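Local structure of CobC (Shigella flexneri 2a, 6NRU) at residues Cys55-Arg60 with Glu81-Phe86; Gln125-Arg130 with Gln153-Leu158; Arg175-Cys180 with Val195-Ala200. The protein probably removes the phosphate from adenosylcobalamin 5'-phosphate and from alpha-ribazole 5'-phosphate, late steps in building the nucleotide loop of vitamin B12. All blocks are in the same frame, centred on the assembly; numbering follows the deposited sequence.

Overall arrangement
All three contacts lie within one histidine phosphatase fold, and each works differently. Interaction 1 is the buried one, its centre about 8 Å from the centre of the chain; it joins the start of helix 59-69 to the loop 81-86 at the phosphate pocket, through two hydrogen bonds of an asparagine amide and charged groups around a sulfate ion. Interaction 2, centred about 11 Å from interaction 1, is apolar and partly buried, helix 124-136 meeting helix 153-163; Val155 CG2 also packs against 81-86. Interaction 3, about 12 Å from the chain centre, reaches the surface and relies on amide hydrogen bonds and a water bridge, with a sulfate bound beside Arg199. Gln153 OE1 links 153-158 to Val176 N.

Interaction 1: Cys55-Arg60 with Glu81-Phe86; sequences CSELER and ELNEMF. With SO4 (sulfate ion), chain N.
The phosphate pocket of the histidine phosphatase fold is lined here by the turn from strand 52-55 into helix 59-69, which carries Arg60 in the first turn of the helix, and by 81-86, which brings Glu84, the probable proton donor/acceptor, beside it. Asn83 joins the two segments with both ends of its amide. Its OD1 accepts from the backbone N of Glu57 at 2.7 Å, with the donor in the carbonyl plane and a C=O...N angle of 159°. Its ND2 gives a hydrogen to Glu57 OE1 at 2.9 Å; OE1 lies close to the amide plane but is met from above its own carboxylate plane, the two planes standing 51° apart. Because one residue supplies both partners, the pair of bonds would fix the flip of the amide. Beside these bonds, Ser56 CB rests on the carbonyl O of Leu82 (3.2 Å), and Leu82 CD1 reaches back to the backbone N of Cys55. Leu58 CD1 packs on Glu84 CB at 3.6 Å, apolar cover for the base of the acidic side chain. With CG anti to the backbone N (chi1 -176°) and a bend at chi2, Glu84 turns its carboxylate so that OE1 accepts from the backbone N of Met85 at 2.8 Å. OE2 lies on the pocket side, in a long salt bridge of 3.9 Å to Arg60 NH2. That same NH2 donates to sulfate O4 at 3.3 Å, and Arg10 and Asn17 also bind the ion, which probably marks the site of the substrate phosphate. Arg60 NH1 is held by the carbonyl O of Gly24, and its side chain lies near His11, the probable phosphohistidine. Leu58 is the N-cap residue of helix 59-69, while 81-86 follows strand 76-78 and is backed by helix 124-136 through Phe134, Arg130 and Phe127.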
loop_
_atom_site.group_PDB
_atom_site.type_symbol
_atom_site.label_atom_id
_atom_site.label_comp_id
_atom_site.label_asym_id
_atom_site.label_seq_id
_atom_site.Cartn_x
_atom_site.Cartn_y
_atom_site.Cartn_z
ATOM N N CYS A 55 -3.418 -3.068 8.552
ATOM C CA CYS A 55 -3.753 -3.606 7.244
ATOM C C CYS A 55 -4.897 -2.810 6.633
ATOM O O CYS A 55 -5.743 -2.260 7.343
ATOM C CB CYS A 55 -4.132 -5.090 7.352
ATOM S SG CYS A 55 -4.443 -5.920 5.792
ATOM N N SER A 56 -4.911 -2.746 5.307
ATOM C CA SER A 56 -6.022 -2.108 4.622
ATOM C C SER A 56 -7.254 -3.009 4.669
ATOM O O SER A 56 -7.168 -4.210 4.937
ATOM C CB SER A 56 -5.651 -1.784 3.175
ATOM O OG SER A 56 -6.140 -2.770 2.287
ATOM N N GLU A 57 -8.416 -2.404 4.410
ATOM C CA GLU A 57 -9.666 -3.160 4.440
ATOM C C GLU A 57 -9.757 -4.155 3.292
ATOM O O GLU A 57 -10.374 -5.216 3.444
ATOM C CB GLU A 57 -10.865 -2.213 4.382
ATOM C CG GLU A 57 -10.945 -1.201 5.502
ATOM C CD GLU A 57 -12.202 -0.359 5.419
ATOM O OE1 GLU A 57 -12.706 -0.143 4.295
ATOM O OE2 GLU A 57 -12.694 0.080 6.477
ATOM N N LEU A 58 -9.163 -3.830 2.143
ATOM C CA LEU A 58 -9.349 -4.637 0.946
ATOM C C LEU A 58 -8.765 -6.030 1.139
ATOM O O LEU A 58 -7.666 -6.195 1.677
ATOM C CB LEU A 58 -8.713 -3.945 -0.257
ATOM C CG LEU A 58 -9.156 -2.492 -0.458
ATOM C CD1 LEU A 58 -8.593 -1.942 -1.748
ATOM C CD2 LEU A 58 -10.671 -2.386 -0.450
ATOM N N GLU A 59 -9.517 -7.041 0.692
ATOM C CA GLU A 59 -9.202 -8.417 1.061
ATOM C C GLU A 59 -7.885 -8.889 0.462
ATOM O O GLU A 59 -7.231 -9.765 1.037
ATOM C CB GLU A 59 -10.343 -9.346 0.647
ATOM C CG GLU A 59 -10.543 -10.510 1.602
ATOM C CD GLU A 59 -10.911 -10.050 2.998
ATOM O OE1 GLU A 59 -10.505 -10.722 3.969
ATOM O OE2 GLU A 59 -11.611 -9.022 3.123
ATOM N N ARG A 60 -7.471 -8.328 -0.677
ATOM C CA ARG A 60 -6.177 -8.710 -1.232
ATOM C C ARG A 60 -5.044 -8.367 -0.275
ATOM O O ARG A 60 -4.027 -9.070 -0.238
ATOM C CB ARG A 60 -5.957 -8.041 -2.592
ATOM C CG ARG A 60 -5.801 -6.531 -2.552
ATOM C CD ARG A 60 -6.539 -5.889 -3.710
ATOM N NE ARG A 60 -5.831 -4.733 -4.249
ATOM C CZ ARG A 60 -6.432 -3.632 -4.689
ATOM N NH1 ARG A 60 -7.756 -3.539 -4.650
ATOM N NH2 ARG A 60 -5.713 -2.626 -5.168
ATOM N N GLU A 81 -7.814 4.056 6.240
ATOM C CA GLU A 81 -6.911 5.014 5.617
ATOM C C GLU A 81 -5.873 4.330 4.743
ATOM O O GLU A 81 -5.371 4.950 3.799
ATOM C CB GLU A 81 -6.217 5.861 6.688
ATOM C CG GLU A 81 -7.069 6.991 7.257
ATOM C CD GLU A 81 -8.139 6.501 8.218
ATOM O OE1 GLU A 81 -8.084 5.318 8.620
ATOM O OE2 GLU A 81 -9.039 7.297 8.566
ATOM N N LEU A 82 -5.552 3.067 5.027
ATOM C CA LEU A 82 -4.595 2.298 4.242
ATOM C C LEU A 82 -5.194 1.728 2.964
ATOM O O LEU A 82 -4.482 1.044 2.219
ATOM C CB LEU A 82 -4.018 1.157 5.088
ATOM C CG LEU A 82 -3.098 1.562 6.243
ATOM C CD1 LEU A 82 -2.738 0.368 7.111
ATOM C CD2 LEU A 82 -1.843 2.238 5.716
ATOM N N ASN A 83 -6.469 1.993 2.691
ATOM C CA ASN A 83 -7.125 1.439 1.517
ATOM C C ASN A 83 -6.562 2.030 0.233
ATOM O O ASN A 83 -6.069 3.160 0.202
ATOM C CB ASN A 83 -8.628 1.704 1.563
ATOM C CG ASN A 83 -9.331 0.871 2.596
ATOM O OD1 ASN A 83 -8.752 -0.060 3.153
ATOM N ND2 ASN A 83 -10.591 1.194 2.860
ATOM N N GLU A 84 -6.656 1.249 -0.838
ATOM C CA GLU A 84 -6.370 1.761 -2.168
ATOM C C GLU A 84 -7.310 2.917 -2.490
ATOM O O GLU A 84 -8.402 3.035 -1.926
ATOM C CB GLU A 84 -6.517 0.638 -3.202
ATOM C CG GLU A 84 -6.156 1.006 -4.636
ATOM C CD GLU A 84 -4.751 1.562 -4.767
ATOM O OE1 GLU A 84 -4.580 2.794 -4.657
ATOM O OE2 GLU A 84 -3.817 0.764 -4.983
HETATM N N MSE A 85 -6.863 3.794 -3.383
HETATM C CA MSE A 85 -7.705 4.863 -3.890
HETATM C C MSE A 85 -8.963 4.275 -4.514
HETATM O O MSE A 85 -8.905 3.231 -5.161
HETATM C CB MSE A 85 -6.943 5.696 -4.917
HETATM C CG MSE A 85 -7.435 7.119 -5.056
HETATM SE SE MSE A 85 -6.318 8.145 -6.282
HETATM C CE MSE A 85 -7.352 7.887 -7.913
ATOM N N PHE A 86 -10.100 4.934 -4.311
ATOM C CA PHE A 86 -11.369 4.480 -4.873
ATOM C C PHE A 86 -11.549 5.101 -6.256
ATOM O O PHE A 86 -11.761 6.312 -6.379
ATOM C CB PHE A 86 -12.528 4.840 -3.949
ATOM C CG PHE A 86 -13.872 4.491 -4.512
ATOM C CD1 PHE A 86 -14.175 3.182 -4.851
ATOM C CD2 PHE A 86 -14.831 5.467 -4.710
ATOM C CE1 PHE A 86 -15.408 2.855 -5.372
ATOM C CE2 PHE A 86 -16.068 5.145 -5.231
ATOM C CZ PHE A 86 -16.356 3.838 -5.563
HETATM S S SO4 N . -2.170 -2.151 -7.822
HETATM O O1 SO4 N . -2.505 -0.731 -7.761
HETATM O O2 SO4 N . -2.533 -2.679 -9.134
HETATM O O3 SO4 N . -0.738 -2.324 -7.606
HETATM O O4 SO4 N . -2.903 -2.873 -6.786
#

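Interaction 2: Gln125-Arg130 with Gln153-Leu158; sequences QAFSQR and QGVLSL
Phe127 of helix 124-136 points its ring at Val155 and Gly154 of helix 153-163, an apolar helix-helix contact in the histidine phosphatase fold: helix 153-163 packs on strand 146-151 through Leu156, and helix 124-136 meets it here. The short axis segments pass 10.6 Å apart with a signed crossing angle of -58°, and the two segments bury just 197 Å² between them, so a few side chains bridge a fairly wide separation. Ring contacts come first. Phe127 has CG anti to its backbone N (chi1 171°), which sends the ring across the gap to present its far edge: CZ lies 3.5 Å from Val155 CG2, and CE1 is equally close to that methyl. In the plane of the ring, the same edge meets the peptide between Gly154 and Val155, with CZ 3.6 Å from Gly154 C. Leu158 CD2 comes to the ring obliquely, 4.0 Å from Phe127 CE2, and is 3.7 Å from Ser128 CB.

No hydrogen bond crosses between the segments. Arg130 passes near Val155 CG2 but forms its salt bridge with Glu122, and Ser128 OG bonds to the carbonyl O of Phe124. Phe127 also touches Met85 and lies about 4 Å from the side chain of Glu84 (nearest atoms), which sets this packing behind the active-site loop. Within helix 153-163, the carbonyl O of Gln153 accepts twice from Ser157, from its backbone N and from its OG at 2.9 Å, the two donors arriving from opposite faces of the carbonyl plane.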
loop_
_atom_site.group_PDB
_atom_site.type_symbol
_atom_site.label_atom_id
_atom_site.label_comp_id
_atom_site.label_asym_id
_atom_site.label_seq_id
_atom_site.Cartn_x
_atom_site.Cartn_y
_atom_site.Cartn_z
ATOM N N GLN A 125 -6.476 14.234 -4.063
ATOM C CA GLN A 125 -6.479 15.132 -2.914
ATOM C C GLN A 125 -7.098 14.458 -1.694
ATOM O O GLN A 125 -6.540 14.512 -0.593
ATOM C CB GLN A 125 -7.220 16.425 -3.262
ATOM C CG GLN A 125 -6.573 17.219 -4.390
ATOM C CD GLN A 125 -5.112 17.536 -4.119
ATOM O OE1 GLN A 125 -4.738 17.891 -3.001
ATOM N NE2 GLN A 125 -4.277 17.402 -5.144
ATOM N N ALA A 126 -8.250 13.807 -1.871
ATOM C CA ALA A 126 -8.862 13.085 -0.760
ATOM C C ALA A 126 -8.025 11.876 -0.360
ATOM O O ALA A 126 -7.911 11.557 0.829
ATOM C CB ALA A 126 -10.281 12.654 -1.125
ATOM N N PHE A 127 -7.430 11.195 -1.341
ATOM C CA PHE A 127 -6.593 10.037 -1.047
ATOM C C PHE A 127 -5.353 10.443 -0.258
ATOM O O PHE A 127 -5.012 9.818 0.752
ATOM C CB PHE A 127 -6.209 9.339 -2.352
ATOM C CG PHE A 127 -5.184 8.252 -2.192
ATOM C CD1 PHE A 127 -5.553 6.993 -1.743
ATOM C CD2 PHE A 127 -3.852 8.484 -2.514
ATOM C CE1 PHE A 127 -4.611 5.988 -1.605
ATOM C CE2 PHE A 127 -2.904 7.484 -2.379
ATOM C CZ PHE A 127 -3.284 6.235 -1.924
ATOM N N SER A 128 -4.670 11.503 -0.700
ATOM C CA SER A 128 -3.459 11.934 -0.009
ATOM C C SER A 128 -3.769 12.521 1.362
ATOM O O SER A 128 -2.913 12.488 2.253
ATOM C CB SER A 128 -2.687 12.943 -0.864
ATOM O OG SER A 128 -3.447 14.112 -1.111
ATOM N N GLN A 129 -4.976 13.062 1.555
ATOM C CA GLN A 129 -5.363 13.526 2.884
ATOM C C GLN A 129 -5.647 12.358 3.817
ATOM O O GLN A 129 -5.403 12.458 5.024
ATOM C CB GLN A 129 -6.585 14.440 2.797
ATOM C CG GLN A 129 -6.292 15.841 2.295
ATOM C CD GLN A 129 -7.518 16.503 1.681
ATOM O OE1 GLN A 129 -8.606 15.923 1.659
ATOM N NE2 GLN A 129 -7.345 17.722 1.176
ATOM N N ARG A 130 -6.171 11.253 3.280
ATOM C CA ARG A 130 -6.360 10.047 4.079
ATOM C C ARG A 130 -5.033 9.550 4.630
ATOM O O ARG A 130 -4.926 9.198 5.811
ATOM C CB ARG A 130 -7.010 8.956 3.229
ATOM C CG ARG A 130 -8.468 8.688 3.512
ATOM C CD ARG A 130 -8.991 7.728 2.468
ATOM N NE ARG A 130 -7.980 6.724 2.145
ATOM C CZ ARG A 130 -7.941 6.026 1.015
ATOM N NH1 ARG A 130 -8.858 6.218 0.076
ATOM N NH2 ARG A 130 -6.979 5.135 0.822
ATOM N N GLN A 153 0.287 0.000 -3.442
ATOM C CA GLN A 153 1.403 0.729 -4.036
ATOM C C GLN A 153 1.259 2.234 -3.832
ATOM O O GLN A 153 2.214 2.912 -3.436
ATOM C CB GLN A 153 1.502 0.388 -5.524
ATOM C CG GLN A 153 2.907 0.452 -6.088
ATOM C CD GLN A 153 3.444 1.864 -6.126
ATOM O OE1 GLN A 153 4.585 2.117 -5.741
ATOM N NE2 GLN A 153 2.616 2.799 -6.585
ATOM N N GLY A 154 0.070 2.775 -4.103
ATOM C CA GLY A 154 -0.125 4.209 -3.963
ATOM C C GLY A 154 -0.041 4.680 -2.525
ATOM O O GLY A 154 0.495 5.755 -2.246
ATOM N N VAL A 155 -0.564 3.884 -1.592
ATOM C CA VAL A 155 -0.538 4.262 -0.181
ATOM C C VAL A 155 0.887 4.243 0.350
ATOM O O VAL A 155 1.348 5.204 0.976
ATOM C CB VAL A 155 -1.445 3.330 0.642
ATOM C CG1 VAL A 155 -1.275 3.604 2.127
ATOM C CG2 VAL A 155 -2.896 3.486 0.225
ATOM N N LEU A 156 1.602 3.142 0.116
ATOM C CA LEU A 156 2.916 2.974 0.726
ATOM C C LEU A 156 3.945 3.907 0.103
ATOM O O LEU A 156 4.797 4.457 0.810
ATOM C CB LEU A 156 3.358 1.516 0.611
ATOM C CG LEU A 156 2.477 0.505 1.350
ATOM C CD1 LEU A 156 2.924 -0.915 1.061
ATOM C CD2 LEU A 156 2.502 0.778 2.839
ATOM N N SER A 157 3.884 4.099 -1.219
ATOM C CA SER A 157 4.814 5.017 -1.871
ATOM C C SER A 157 4.602 6.443 -1.390
ATOM O O SER A 157 5.569 7.180 -1.161
ATOM C CB SER A 157 4.652 4.942 -3.385
ATOM O OG SER A 157 3.436 5.542 -3.780
ATOM N N LEU A 158 3.339 6.853 -1.238
ATOM C CA LEU A 158 3.049 8.184 -0.718
ATOM C C LEU A 158 3.376 8.286 0.765
ATOM O O LEU A 158 3.754 9.362 1.244
ATOM C CB LEU A 158 1.584 8.535 -0.966
ATOM C CG LEU A 158 1.133 9.901 -0.454
ATOM C CD1 LEU A 158 1.993 10.990 -1.060
ATOM C CD2 LEU A 158 -0.332 10.128 -0.770
#

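Interaction 3: Arg175-Cys180 with Val195-Ala200; sequences RVDQGC and VLNSRA. With SO4 (sulfate ion), chain M.
Asn197 grips loop 175-180 through two hydrogen bonds from its side-chain amide to the backbone. ND2 donates to the carbonyl O of Arg175 at 2.7 Å; the acceptor lies in the amide plane, and the donor approaches nearly in line with the carbonyl (C=O...N angle 160°). OD1 accepts from the backbone N of Asp177 at 2.8 Å, this donor standing above the plane of the amide carbonyl. Spanning Val176, the two bonds hold the loop and would fix the orientation of the amide. A stacking contact adds to them: the Asp177 carboxylate lies against the same amide with the planes only 15° apart, Asp177 CG to Asn197 CG 3.8 Å.

Asn197 sits where strand 190-198 turns a corner, and with Ser198 it forms a G1 beta bulge opposite Trp181. On the loop side, Asp177 to Cys180 make a type II beta turn that leads into strand 181-187, so the contact ties this turn to the outer edge of the mixed sheet. Gly179 has a positive phi (76°), and its lack of a side chain leaves space taken by the Arg199 guanidinium and the sulfate.

The contacts of Arg199 come next; its extended chain carries the guanidinium back over the turn. Cys180 SG lies over one face, 3.3 Å from Arg199 NH2 and offset toward the rim. NH2 makes a weak hydrogen bond to Gln178 O and donates to a water, which in turn donates to Asp177 OD2 at 2.6 Å, bridging two opposite charges whose nearest atoms, Asp177 OD2 and Arg199 NH2, are 5.0 Å apart. Arg33 and Gln37 help to hold the sulfate, probably from the crystallisation liquor, and Arg199 NH1 donates to its O1 at 2.9 Å. Gln178 NE2 bonds to Asn17 OD1 near His11.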
loop_
_atom_site.group_PDB
_atom_site.type_symbol
_atom_site.label_atom_id
_atom_site.label_comp_id
_atom_site.label_asym_id
_atom_site.label_seq_id
_atom_site.Cartn_x
_atom_site.Cartn_y
_atom_site.Cartn_z
ATOM N N ARG A 175 8.762 3.496 -6.049
ATOM C CA ARG A 175 7.845 2.430 -6.424
ATOM C C ARG A 175 8.000 1.253 -5.468
ATOM O O ARG A 175 9.111 0.762 -5.244
ATOM C CB ARG A 175 8.100 1.990 -7.864
ATOM C CG ARG A 175 7.263 2.736 -8.890
ATOM C CD ARG A 175 6.761 1.802 -9.982
ATOM N NE ARG A 175 7.686 1.718 -11.111
ATOM C CZ ARG A 175 8.372 0.628 -11.442
ATOM N NH1 ARG A 175 8.241 -0.485 -10.732
ATOM N NH2 ARG A 175 9.187 0.649 -12.488
ATOM N N VAL A 176 6.887 0.805 -4.895
ATOM C CA VAL A 176 6.876 -0.297 -3.937
ATOM C C VAL A 176 6.459 -1.564 -4.671
ATOM O O VAL A 176 5.369 -1.626 -5.253
ATOM C CB VAL A 176 5.942 -0.002 -2.754
ATOM C CG1 VAL A 176 5.863 -1.206 -1.832
ATOM C CG2 VAL A 176 6.429 1.224 -1.994
ATOM N N ASP A 177 7.317 -2.579 -4.627
ATOM C CA ASP A 177 7.194 -3.774 -5.449
ATOM C C ASP A 177 6.477 -4.902 -4.716
ATOM O O ASP A 177 6.439 -4.958 -3.485
ATOM C CB ASP A 177 8.572 -4.257 -5.898
ATOM C CG ASP A 177 9.202 -3.337 -6.909
ATOM O OD1 ASP A 177 8.626 -2.262 -7.177
ATOM O OD2 ASP A 177 10.273 -3.690 -7.441
ATOM N N GLN A 178 5.918 -5.815 -5.506
ATOM C CA GLN A 178 5.256 -6.998 -4.982
ATOM C C GLN A 178 6.272 -8.108 -4.749
ATOM O O GLN A 178 7.252 -8.245 -5.484
ATOM C CB GLN A 178 4.159 -7.469 -5.938
ATOM C CG GLN A 178 2.989 -6.495 -6.039
ATOM C CD GLN A 178 1.986 -6.884 -7.106
ATOM O OE1 GLN A 178 2.358 -7.330 -8.193
ATOM N NE2 GLN A 178 0.703 -6.702 -6.809
ATOM N N GLY A 179 6.034 -8.897 -3.706
ATOM C CA GLY A 179 6.989 -9.901 -3.294
ATOM C C GLY A 179 8.185 -9.359 -2.547
ATOM O O GLY A 179 9.131 -10.114 -2.291
ATOM N N CYS A 180 8.174 -8.077 -2.194
ATOM C CA CYS A 180 9.261 -7.417 -1.493
ATOM C C CYS A 180 8.745 -6.807 -0.198
ATOM O O CYS A 180 7.540 -6.749 0.056
ATOM C CB CYS A 180 9.896 -6.322 -2.358
ATOM S SG CYS A 180 10.508 -6.854 -3.969
ATOM N N VAL A 195 15.270 0.428 4.180
ATOM C CA VAL A 195 15.209 -0.686 3.239
ATOM C C VAL A 195 14.059 -0.438 2.275
ATOM O O VAL A 195 12.969 -0.029 2.689
ATOM C CB VAL A 195 15.021 -2.043 3.956
ATOM C CG1 VAL A 195 14.847 -3.154 2.940
ATOM C CG2 VAL A 195 16.195 -2.345 4.873
ATOM N N LEU A 196 14.297 -0.682 0.989
ATOM C CA LEU A 196 13.258 -0.533 -0.022
ATOM C C LEU A 196 13.305 -1.729 -0.957
ATOM O O LEU A 196 14.339 -1.994 -1.574
ATOM C CB LEU A 196 13.422 0.771 -0.811
ATOM C CG LEU A 196 12.253 1.120 -1.736
ATOM C CD1 LEU A 196 11.022 1.498 -0.935
ATOM C CD2 LEU A 196 12.626 2.243 -2.685
ATOM N N ASN A 197 12.188 -2.453 -1.041
ATOM C CA ASN A 197 11.990 -3.527 -2.013
ATOM C C ASN A 197 13.062 -4.609 -1.879
ATOM O O ASN A 197 13.749 -4.967 -2.836
ATOM C CB ASN A 197 11.944 -2.968 -3.437
ATOM C CG ASN A 197 10.774 -2.036 -3.650
ATOM O OD1 ASN A 197 9.683 -2.275 -3.139
ATOM N ND2 ASN A 197 10.994 -0.966 -4.404
ATOM N N SER A 198 13.185 -5.134 -0.667
ATOM C CA SER A 198 14.123 -6.210 -0.404
ATOM C C SER A 198 13.448 -7.565 -0.568
ATOM O O SER A 198 12.251 -7.724 -0.316
ATOM C CB SER A 198 14.704 -6.097 1.004
ATOM O OG SER A 198 15.439 -7.260 1.341
ATOM N N ARG A 199 14.237 -8.544 -1.007
ATOM C CA ARG A 199 13.825 -9.942 -1.019
ATOM C C ARG A 199 14.734 -10.793 -0.142
ATOM O O ARG A 199 14.768 -12.018 -0.294
ATOM C CB ARG A 199 13.801 -10.489 -2.446
ATOM C CG ARG A 199 12.644 -9.980 -3.278
ATOM C CD ARG A 199 12.833 -10.311 -4.746
ATOM N NE ARG A 199 12.120 -9.369 -5.599
ATOM C CZ ARG A 199 10.865 -9.534 -6.006
ATOM N NH1 ARG A 199 10.183 -10.610 -5.636
ATOM N NH2 ARG A 199 10.291 -8.621 -6.778
ATOM N N ALA A 200 15.477 -10.166 0.764
ATOM C CA ALA A 200 16.351 -10.873 1.682
ATOM C C ALA A 200 15.635 -11.144 3.001
ATOM O O ALA A 200 14.546 -10.630 3.268
ATOM C CB ALA A 200 17.629 -10.073 1.925
HETATM S S SO4 M . 8.039 -13.163 -7.677
HETATM O O1 SO4 M . 7.895 -12.079 -6.708
HETATM O O2 SO4 M . 7.389 -12.783 -8.925
HETATM O O3 SO4 M . 9.455 -13.408 -7.927
HETATM O O4 SO4 M . 7.419 -14.379 -7.158
HETATM O O HOH W 1 10.766 -6.023 -8.357
#